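Local coordinates for protein inosine-uridine nucleoside N-ribohydrolase (Xanthomonas oryzae pv. oryzae, PDB 4KL0) that binds calcium and may hydrolyse N-glycosyl bonds like the inosine-uridine nucleoside hydrolases of its family, though its role as a bacterial effector is not established, at residues V168-G179 with A214-T225; K231-I242 with A361-K370. One frame throughout, in Å; residues are numbered along the deposited sequence.

How the contacts relate
Contact 1 and contact 2 illustrate how a Rossmann-like nucleoside hydrolase fold divides its work between a sheet and the helices beyond it. Contact 1 pairs two parallel strands inside the sheet; contact 2 joins a loop and helix to helix 358-372. Their centres are 27 Å apart, on opposite sides of the centre of the chain, and their nearest atoms stay about 8 Å from each other. Both border helix 317-325, which carries the calcium ligand Asp-318. Contact 1 comes closer to the metal: the side chain of Met-178 is about 7 Å from the calcium ion, against about 14 Å for that of Leu-365 in contact 2.

Contact 1 of 2, residues V168-G179 with A214-T225; sequences VREKVASITIMG and AQQLGIPLRILT
Arg-169, in the last turn of helix 165-171, meets Leu-217 just ahead of a parallel strand pairing within the Rossmann-like sheet of the nucleoside hydrolase fold. Arg-169 lays its CG 3.5 Å from Leu-217 O, and one water donates to the carbonyl oxygens of both residues, linking the two carbonyls. At Val-172 the chain leaves the helix, and CG1 of this valine faces CG2 of Ile-219, a residue set just after the Schellman motif at Gly-218. Pro-220 rests its ring carbons CG and CD against Ala-173 O. From Ile-175 the strands run in register, 16° apart. Ile-175 N donates to Pro-220 O at 3.0 Å, while its carbonyl accepts from Arg-222 N. With CG1 beside its own backbone N (chi1 -60°), Ile-175 sends CD1 to Ala-214 CB at 3.8 Å and thereby reaches the helix as well as the strand. Thr-176 points to the other face, alongside the start of the Arg-222 side chain, whose guanidinium leads off to a salt bridge with Glu-348. Ile-177 N bonds to Arg-222 O and Ile-177 O takes Leu-224 N at 2.8 Å; on the face it shares with Leu-221 and Ile-223, its CD1 touches both Leu-221 CD2 and Ile-223 CD1. Met-178 faces helix 317-325, touching the calcium ligand Asp-318, and its doubly bent chain carries CE forward to the end of the neighbouring strand, 3.5 Å from Leu-224 O. That same carbonyl oxygen receives the last rung of the ladder, from Gly-179 N at 2.9 Å.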
loop_
_atom_site.group_PDB
_atom_site.type_symbol
_atom_site.label_atom_id
_atom_site.label_comp_id
_atom_site.label_asym_id
_atom_site.label_seq_id
_atom_site.Cartn_x
_atom_site.Cartn_y
_atom_site.Cartn_z
ATOM N N VAL A 168 -10.886 8.380 -17.826
ATOM C CA VAL A 168 -10.158 8.688 -16.589
ATOM C C VAL A 168 -10.147 10.190 -16.396
ATOM O O VAL A 168 -10.198 10.726 -15.285
ATOM C CB VAL A 168 -8.676 8.123 -16.637
ATOM C CG1 VAL A 168 -7.859 8.702 -15.568
ATOM C CG2 VAL A 168 -8.641 6.640 -16.440
ATOM N N ARG A 169 -10.126 10.902 -17.506
ATOM C CA ARG A 169 -10.054 12.348 -17.421
ATOM C C ARG A 169 -11.287 12.893 -16.689
ATOM O O ARG A 169 -11.174 13.793 -15.883
ATOM C CB ARG A 169 -9.885 12.954 -18.837
ATOM C CG ARG A 169 -9.575 14.461 -18.837
ATOM C CD ARG A 169 -9.355 15.001 -20.270
ATOM N NE ARG A 169 -10.092 14.187 -21.247
ATOM C CZ ARG A 169 -9.584 13.747 -22.403
ATOM N NH1 ARG A 169 -8.327 14.052 -22.756
ATOM N NH2 ARG A 169 -10.337 13.005 -23.217
ATOM N N GLU A 170 -12.459 12.289 -16.906
ATOM C CA GLU A 170 -13.678 12.791 -16.276
ATOM C C GLU A 170 -14.130 11.988 -15.043
ATOM O O GLU A 170 -14.952 12.471 -14.247
ATOM C CB GLU A 170 -14.796 12.899 -17.323
ATOM C CG GLU A 170 -14.288 13.702 -18.557
ATOM C CD GLU A 170 -15.273 13.747 -19.726
ATOM O OE1 GLU A 170 -14.794 13.520 -20.870
ATOM O OE2 GLU A 170 -16.495 14.040 -19.510
ATOM N N LYS A 171 -13.580 10.787 -14.852
ATOM C CA LYS A 171 -14.042 9.946 -13.743
ATOM C C LYS A 171 -12.985 9.592 -12.638
ATOM O O LYS A 171 -13.308 8.866 -11.689
ATOM C CB LYS A 171 -14.655 8.676 -14.295
ATOM C CG LYS A 171 -15.838 8.932 -15.256
ATOM C CD LYS A 171 -17.137 9.170 -14.481
ATOM C CE LYS A 171 -18.371 9.149 -15.393
ATOM N NZ LYS A 171 -18.966 10.515 -15.697
ATOM N N VAL A 172 -11.761 10.092 -12.739
ATOM C CA VAL A 172 -10.797 9.784 -11.660
ATOM C C VAL A 172 -10.429 11.050 -10.932
ATOM O O VAL A 172 -9.913 12.022 -11.532
ATOM C CB VAL A 172 -9.551 9.042 -12.183
ATOM C CG1 VAL A 172 -8.421 8.966 -11.114
ATOM C CG2 VAL A 172 -9.934 7.652 -12.651
ATOM N N ALA A 173 -10.687 11.064 -9.633
ATOM C CA ALA A 173 -10.396 12.235 -8.804
ATOM C C ALA A 173 -8.925 12.567 -8.537
ATOM O O ALA A 173 -8.518 13.739 -8.598
ATOM C CB ALA A 173 -11.170 12.161 -7.477
ATOM N N SER A 174 -8.117 11.535 -8.263
ATOM C CA SER A 174 -6.710 11.740 -7.973
ATOM C C SER A 174 -6.083 10.391 -8.092
ATOM O O SER A 174 -6.771 9.354 -8.084
ATOM C CB SER A 174 -6.472 12.218 -6.535
ATOM O OG SER A 174 -7.017 11.280 -5.593
ATOM N N ILE A 175 -4.768 10.425 -8.175
ATOM C CA ILE A 175 -3.947 9.200 -8.175
ATOM C C ILE A 175 -2.923 9.407 -7.070
ATOM O O ILE A 175 -2.147 10.372 -7.082
ATOM C CB ILE A 175 -3.209 8.974 -9.501
ATOM C CG1 ILE A 175 -4.194 8.853 -10.658
ATOM C CG2 ILE A 175 -2.280 7.733 -9.371
ATOM C CD1 ILE A 175 -3.533 8.748 -12.029
ATOM N N THR A 176 -2.880 8.489 -6.111
ATOM C CA THR A 176 -1.978 8.627 -4.968
ATOM C C THR A 176 -1.059 7.426 -5.009
ATOM O O THR A 176 -1.525 6.293 -5.177
ATOM C CB THR A 176 -2.755 8.575 -3.607
ATOM O OG1 THR A 176 -3.793 9.571 -3.628
ATOM C CG2 THR A 176 -1.875 8.888 -2.409
ATOM N N ILE A 177 0.239 7.669 -4.920
ATOM C CA ILE A 177 1.212 6.615 -5.273
ATOM C C ILE A 177 2.265 6.537 -4.181
ATOM O O ILE A 177 2.752 7.577 -3.703
ATOM C CB ILE A 177 1.998 6.988 -6.592
ATOM C CG1 ILE A 177 1.031 7.182 -7.753
ATOM C CG2 ILE A 177 3.077 5.906 -6.928
ATOM C CD1 ILE A 177 1.735 7.805 -9.026
ATOM N N MET A 178 2.667 5.327 -3.796
ATOM C CA MET A 178 3.782 5.135 -2.893
ATOM C C MET A 178 4.995 5.019 -3.805
ATOM O O MET A 178 5.219 3.988 -4.459
ATOM C CB MET A 178 3.549 3.813 -2.100
ATOM C CG MET A 178 4.439 3.613 -0.861
ATOM S SD MET A 178 6.247 3.295 -1.184
ATOM C CE MET A 178 6.887 4.809 -0.397
ATOM N N GLY A 179 5.742 6.103 -3.922
ATOM C CA GLY A 179 6.638 6.183 -5.066
ATOM C C GLY A 179 7.751 7.173 -4.767
ATOM O O GLY A 179 8.206 7.248 -3.651
ATOM N N ALA A 214 -0.806 11.203 -16.342
ATOM C CA ALA A 214 -1.772 11.657 -15.367
ATOM C C ALA A 214 -1.744 13.171 -15.488
ATOM O O ALA A 214 -2.793 13.840 -15.519
ATOM C CB ALA A 214 -1.320 11.220 -13.930
ATOM N N GLN A 215 -0.542 13.696 -15.619
ATOM C CA GLN A 215 -0.325 15.148 -15.721
ATOM C C GLN A 215 -0.863 15.712 -17.045
ATOM O O GLN A 215 -1.489 16.775 -17.045
ATOM C CB GLN A 215 1.125 15.515 -15.521
ATOM C CG GLN A 215 1.641 15.401 -14.050
ATOM C CD GLN A 215 3.165 15.491 -13.960
ATOM O OE1 GLN A 215 3.737 16.555 -13.635
ATOM N NE2 GLN A 215 3.847 14.349 -14.223
ATOM N N GLN A 216 -0.656 14.994 -18.154
ATOM C CA GLN A 216 -1.260 15.383 -19.442
ATOM C C GLN A 216 -2.783 15.379 -19.407
ATOM O O GLN A 216 -3.444 16.177 -20.115
ATOM C CB GLN A 216 -0.770 14.465 -20.552
ATOM C CG GLN A 216 0.704 14.588 -20.698
ATOM C CD GLN A 216 1.284 13.697 -21.777
ATOM O OE1 GLN A 216 0.675 12.723 -22.215
ATOM N NE2 GLN A 216 2.468 14.066 -22.228
ATOM N N LEU A 217 -3.359 14.471 -18.618
ATOM C CA LEU A 217 -4.798 14.368 -18.502
ATOM C C LEU A 217 -5.371 15.296 -17.385
ATOM O O LEU A 217 -6.597 15.355 -17.196
ATOM C CB LEU A 217 -5.224 12.916 -18.312
ATOM C CG LEU A 217 -5.057 11.833 -19.376
ATOM C CD1 LEU A 217 -5.496 10.528 -18.777
ATOM C CD2 LEU A 217 -5.971 12.121 -20.565
ATOM N N GLY A 218 -4.507 16.017 -16.673
ATOM C CA GLY A 218 -4.945 16.938 -15.634
ATOM C C GLY A 218 -5.446 16.256 -14.374
ATOM O O GLY A 218 -6.223 16.830 -13.593
ATOM N N ILE A 219 -4.986 15.029 -14.124
ATOM C CA ILE A 219 -5.444 14.326 -12.908
ATOM C C ILE A 219 -4.459 14.549 -11.774
ATOM O O ILE A 219 -3.281 14.215 -11.924
ATOM C CB ILE A 219 -5.511 12.862 -13.163
ATOM C CG1 ILE A 219 -6.474 12.606 -14.283
ATOM C CG2 ILE A 219 -5.923 12.112 -11.892
ATOM C CD1 ILE A 219 -6.213 11.369 -14.938
ATOM N N PRO A 220 -4.902 15.106 -10.632
ATOM C CA PRO A 220 -3.972 15.421 -9.531
ATOM C C PRO A 220 -3.182 14.159 -9.104
ATOM O O PRO A 220 -3.791 13.103 -8.979
ATOM C CB PRO A 220 -4.885 15.845 -8.380
ATOM C CG PRO A 220 -6.172 16.324 -9.097
ATOM C CD PRO A 220 -6.305 15.465 -10.345
ATOM N N LEU A 221 -1.893 14.310 -8.884
ATOM C CA LEU A 221 -1.028 13.228 -8.386
ATOM C C LEU A 221 -0.563 13.531 -7.002
ATOM O O LEU A 221 -0.153 14.663 -6.700
ATOM C CB LEU A 221 0.238 13.133 -9.254
ATOM C CG LEU A 221 0.310 12.444 -10.589
ATOM C CD1 LEU A 221 1.777 12.570 -11.086
ATOM C CD2 LEU A 221 -0.106 10.967 -10.434
ATOM N N ARG A 222 -0.578 12.549 -6.096
ATOM C CA ARG A 222 -0.049 12.777 -4.775
ATOM C C ARG A 222 0.927 11.629 -4.500
ATOM O O ARG A 222 0.526 10.473 -4.619
ATOM C CB ARG A 222 -1.145 12.763 -3.715
ATOM C CG ARG A 222 -0.631 13.048 -2.306
ATOM C CD ARG A 222 -1.813 13.208 -1.333
ATOM N NE ARG A 222 -2.455 14.470 -1.665
ATOM C CZ ARG A 222 -3.546 14.921 -1.064
ATOM N NH1 ARG A 222 -4.101 14.208 -0.082
ATOM N NH2 ARG A 222 -4.052 16.087 -1.429
ATOM N N ILE A 223 2.184 11.961 -4.238
ATOM C CA ILE A 223 3.257 10.943 -4.205
ATOM C C ILE A 223 3.793 10.900 -2.788
ATOM O O ILE A 223 4.322 11.900 -2.237
ATOM C CB ILE A 223 4.427 11.249 -5.131
ATOM C CG1 ILE A 223 4.053 11.529 -6.602
ATOM C CG2 ILE A 223 5.440 10.068 -5.075
ATOM C CD1 ILE A 223 3.449 10.406 -7.301
ATOM N N LEU A 224 3.642 9.753 -2.152
ATOM C CA LEU A 224 4.110 9.606 -0.780
ATOM C C LEU A 224 5.410 8.826 -0.843
ATOM O O LEU A 224 5.491 7.826 -1.557
ATOM C CB LEU A 224 3.121 8.766 0.045
ATOM C CG LEU A 224 3.441 8.701 1.551
ATOM C CD1 LEU A 224 2.217 8.968 2.370
ATOM C CD2 LEU A 224 4.119 7.308 1.985
ATOM N N THR A 225 6.415 9.248 -0.106
ATOM C CA THR A 225 7.754 8.690 -0.290
ATOM C C THR A 225 8.167 7.936 0.981
ATOM O O THR A 225 7.539 8.016 2.069
ATOM C CB THR A 225 8.757 9.817 -0.526
ATOM O OG1 THR A 225 8.881 10.576 0.678
ATOM C CG2 THR A 225 8.264 10.711 -1.608
HETATM O O HOH W 1 -9.231 15.764 -16.155
#

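Contact 2 of 2, residues K231-I242 with A361-K370; sequences KAAVPPAFYEGI and ARLLLSALAK
Arg-362 reaches from helix 358-372 to the carbonyls of Ala-232 and Ala-233. From CB the chain sets off beside the backbone N (chi1 -71°) and then stays extended as far as NE, which carries the guanidinium along the backbone of segment 231-235. CG packs 3.5 Å from Ala-232 O, and CD lies 3.3 Å from Ala-233 O. NE donates to that same Ala-233 O at 2.6 Å; the oxygen lies close to the guanidinium plane, although the donor is tilted 24° from the plane of the carbonyl. At the tip, NH2 comes near Lys-231 O at an angle too poor for a hydrogen bond, while NH1 forms a salt bridge with Glu-359 one turn back. Ala-232 CA lies over one face of the guanidinium. In this nucleoside hydrolase fold, helix 358-372 packs with Leu-365 on helix 317-325, which carries the calcium ligand Asp-318. Beside it, the axes of segments 236-242 and 361-370 run nearly parallel, approaching to 9.9 Å at an angle of 15°. Between them Phe-238 presents a ring edge: CE1 meets Leu-365 O at 3.7 Å, with Ser-366 CA also near the ring plane. Having its CG anti to the backbone N turns the ring of Phe-238 toward the other helix, where CZ meets Ala-369 CB. The hydroxyl of Ser-366 turns instead to Glu-12 of helix 10-20, which also pairs with Lys-370. Further along, Ile-242 puts its CG2 branch against Ala-369 CB at 3.8 Å.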
loop_
_atom_site.group_PDB
_atom_site.type_symbol
_atom_site.label_atom_id
_atom_site.label_comp_id
_atom_site.label_asym_id
_atom_site.label_seq_id
_atom_site.Cartn_x
_atom_site.Cartn_y
_atom_site.Cartn_z
ATOM N N LYS A 231 8.918 8.549 9.567
ATOM C CA LYS A 231 8.469 9.402 10.642
ATOM C C LYS A 231 7.324 8.784 11.475
ATOM O O LYS A 231 7.203 9.027 12.686
ATOM C CB LYS A 231 8.060 10.726 10.047
ATOM C CG LYS A 231 7.832 11.811 11.092
ATOM C CD LYS A 231 7.922 13.163 10.433
ATOM C CE LYS A 231 7.996 14.268 11.461
ATOM N NZ LYS A 231 7.283 15.455 10.893
ATOM N N ALA A 232 6.491 7.976 10.825
ATOM C CA ALA A 232 5.319 7.388 11.481
ATOM C C ALA A 232 5.477 5.869 11.737
ATOM O O ALA A 232 4.482 5.129 11.801
ATOM C CB ALA A 232 4.060 7.675 10.616
ATOM N N ALA A 233 6.721 5.400 11.882
ATOM C CA ALA A 233 6.994 3.973 12.030
ATOM C C ALA A 233 6.325 3.448 13.277
ATOM O O ALA A 233 6.278 4.155 14.294
ATOM C CB ALA A 233 8.536 3.722 12.117
ATOM N N VAL A 234 5.786 2.241 13.216
ATOM C CA VAL A 234 5.076 1.632 14.354
ATOM C C VAL A 234 5.965 0.605 15.073
ATOM O O VAL A 234 6.900 0.039 14.491
ATOM C CB VAL A 234 3.776 0.966 13.895
ATOM C CG1 VAL A 234 2.820 2.016 13.231
ATOM C CG2 VAL A 234 4.081 -0.258 12.985
ATOM N N PRO A 235 5.703 0.343 16.377
ATOM C CA PRO A 235 6.523 -0.674 17.060
ATOM C C PRO A 235 5.966 -2.079 16.837
ATOM O O PRO A 235 4.837 -2.180 16.259
ATOM C CB PRO A 235 6.355 -0.304 18.547
ATOM C CG PRO A 235 4.909 0.225 18.590
ATOM C CD PRO A 235 4.695 0.976 17.260
ATOM N N PRO A 236 6.676 -3.144 17.283
ATOM C CA PRO A 236 6.125 -4.502 17.201
ATOM C C PRO A 236 4.743 -4.607 17.844
ATOM O O PRO A 236 4.008 -5.501 17.450
ATOM C CB PRO A 236 7.140 -5.365 18.003
ATOM C CG PRO A 236 8.431 -4.649 17.838
ATOM C CD PRO A 236 8.133 -3.176 17.558
ATOM N N ALA A 237 4.429 -3.770 18.845
ATOM C CA ALA A 237 3.160 -3.889 19.554
ATOM C C ALA A 237 2.010 -3.721 18.578
ATOM O O ALA A 237 0.886 -4.242 18.854
ATOM C CB ALA A 237 3.061 -2.858 20.706
ATOM N N PHE A 238 2.261 -2.978 17.491
ATOM C CA PHE A 238 1.249 -2.827 16.410
ATOM C C PHE A 238 0.825 -4.203 15.903
ATOM O O PHE A 238 -0.379 -4.490 15.837
ATOM C CB PHE A 238 1.697 -1.887 15.267
ATOM C CG PHE A 238 0.761 -1.909 14.061
ATOM C CD1 PHE A 238 -0.331 -1.045 14.006
ATOM C CD2 PHE A 238 0.975 -2.806 13.020
ATOM C CE1 PHE A 238 -1.196 -1.072 12.922
ATOM C CE2 PHE A 238 0.145 -2.834 11.945
ATOM C CZ PHE A 238 -0.961 -1.953 11.888
ATOM N N TYR A 239 1.798 -5.068 15.600
ATOM C CA TYR A 239 1.545 -6.405 15.064
ATOM C C TYR A 239 1.081 -7.358 16.161
ATOM O O TYR A 239 0.298 -8.269 15.909
ATOM C CB TYR A 239 2.809 -6.961 14.405
ATOM C CG TYR A 239 3.093 -6.223 13.074
ATOM C CD1 TYR A 239 2.428 -6.607 11.936
ATOM C CD2 TYR A 239 3.998 -5.151 12.988
ATOM C CE1 TYR A 239 2.621 -5.982 10.740
ATOM C CE2 TYR A 239 4.205 -4.490 11.777
ATOM C CZ TYR A 239 3.473 -4.920 10.660
ATOM O OH TYR A 239 3.616 -4.361 9.435
ATOM N N GLU A 240 1.595 -7.173 17.389
ATOM C CA GLU A 240 1.180 -8.066 18.456
ATOM C C GLU A 240 -0.250 -7.750 18.846
ATOM O O GLU A 240 -1.023 -8.661 19.011
ATOM C CB GLU A 240 2.125 -8.013 19.673
ATOM C CG GLU A 240 3.592 -8.493 19.360
ATOM C CD GLU A 240 3.778 -9.990 19.165
ATOM O OE1 GLU A 240 2.810 -10.779 19.283
ATOM O OE2 GLU A 240 4.922 -10.419 18.878
ATOM N N GLY A 241 -0.589 -6.466 18.869
ATOM C CA GLY A 241 -1.972 -6.010 19.079
ATOM C C GLY A 241 -2.999 -6.588 18.137
ATOM O O GLY A 241 -4.109 -6.944 18.532
ATOM N N ILE A 242 -2.639 -6.710 16.862
ATOM C CA ILE A 242 -3.623 -7.190 15.898
ATOM C C ILE A 242 -3.705 -8.708 15.829
ATOM O O ILE A 242 -4.668 -9.255 15.295
ATOM C CB ILE A 242 -3.439 -6.607 14.445
ATOM C CG1 ILE A 242 -2.043 -6.891 13.878
ATOM C CG2 ILE A 242 -3.682 -5.103 14.457
ATOM C CD1 ILE A 242 -1.906 -6.245 12.498
ATOM N N ALA A 361 -0.844 9.566 13.476
ATOM C CA ALA A 361 -0.823 8.572 12.393
ATOM C C ALA A 361 -0.595 7.167 12.938
ATOM O O ALA A 361 -1.274 6.192 12.531
ATOM C CB ALA A 361 0.240 8.947 11.337
ATOM N N ARG A 362 0.373 7.012 13.846
ATOM C CA ARG A 362 0.602 5.710 14.486
ATOM C C ARG A 362 -0.649 5.185 15.207
ATOM O O ARG A 362 -1.015 4.010 15.070
ATOM C CB ARG A 362 1.728 5.803 15.522
ATOM C CG ARG A 362 3.136 5.969 14.960
ATOM C CD ARG A 362 4.165 5.837 16.124
ATOM N NE ARG A 362 5.490 6.258 15.660
ATOM C CZ ARG A 362 5.999 7.478 15.825
ATOM N NH1 ARG A 362 5.302 8.421 16.478
ATOM N NH2 ARG A 362 7.218 7.751 15.349
ATOM N N LEU A 363 -1.307 6.068 15.976
ATOM C CA LEU A 363 -2.450 5.692 16.795
ATOM C C LEU A 363 -3.669 5.369 15.900
ATOM O O LEU A 363 -4.377 4.374 16.093
ATOM C CB LEU A 363 -2.772 6.857 17.751
ATOM C CG LEU A 363 -3.475 6.573 19.055
ATOM C CD1 LEU A 363 -2.669 5.583 19.875
ATOM C CD2 LEU A 363 -3.590 7.905 19.784
ATOM N N LEU A 364 -3.871 6.178 14.878
ATOM C CA LEU A 364 -4.926 5.902 13.884
ATOM C C LEU A 364 -4.725 4.596 13.100
ATOM O O LEU A 364 -5.692 3.815 12.909
ATOM C CB LEU A 364 -5.109 7.075 12.944
ATOM C CG LEU A 364 -6.265 6.884 11.972
ATOM C CD1 LEU A 364 -7.600 6.815 12.747
ATOM C CD2 LEU A 364 -6.264 8.009 10.988
ATOM N N LEU A 365 -3.493 4.324 12.665
ATOM C CA LEU A 365 -3.222 3.021 12.025
ATOM C C LEU A 365 -3.571 1.886 12.977
ATOM O O LEU A 365 -4.255 0.939 12.565
ATOM C CB LEU A 365 -1.751 2.898 11.588
ATOM C CG LEU A 365 -1.397 3.778 10.389
ATOM C CD1 LEU A 365 0.135 3.912 10.274
ATOM C CD2 LEU A 365 -1.957 3.288 9.032
ATOM N N SER A 366 -3.160 1.955 14.258
ATOM C CA SER A 366 -3.502 0.887 15.213
ATOM C C SER A 366 -5.030 0.782 15.418
ATOM O O SER A 366 -5.587 -0.327 15.413
ATOM C CB SER A 366 -2.738 1.083 16.546
ATOM O OG SER A 366 -3.101 0.062 17.493
ATOM N N ALA A 367 -5.692 1.928 15.607
ATOM C CA ALA A 367 -7.163 1.930 15.770
ATOM C C ALA A 367 -7.888 1.284 14.596
ATOM O O ALA A 367 -8.757 0.415 14.796
ATOM C CB ALA A 367 -7.682 3.337 16.030
ATOM N N LEU A 368 -7.515 1.675 13.370
ATOM C CA LEU A 368 -8.186 1.129 12.213
ATOM C C LEU A 368 -7.937 -0.378 12.073
ATOM O O LEU A 368 -8.872 -1.115 11.786
ATOM C CB LEU A 368 -7.738 1.885 10.964
ATOM C CG LEU A 368 -8.100 3.379 10.849
ATOM C CD1 LEU A 368 -7.262 4.003 9.750
ATOM C CD2 LEU A 368 -9.592 3.577 10.526
ATOM N N ALA A 369 -6.687 -0.830 12.249
ATOM C CA ALA A 369 -6.428 -2.253 12.055
ATOM C C ALA A 369 -7.142 -3.096 13.123
ATOM O O ALA A 369 -7.768 -4.136 12.814
ATOM C CB ALA A 369 -5.007 -2.524 12.061
ATOM N N LYS A 370 -7.129 -2.630 14.370
ATOM C CA LYS A 370 -7.819 -3.429 15.407
ATOM C C LYS A 370 -9.322 -3.470 15.207
ATOM O O LYS A 370 -9.954 -4.542 15.390
ATOM C CB LYS A 370 -7.549 -2.901 16.823
ATOM C CG LYS A 370 -6.144 -3.069 17.306
ATOM C CD LYS A 370 -5.982 -2.276 18.604
ATOM C CE LYS A 370 -4.699 -2.612 19.333
ATOM N NZ LYS A 370 -4.665 -1.920 20.706
#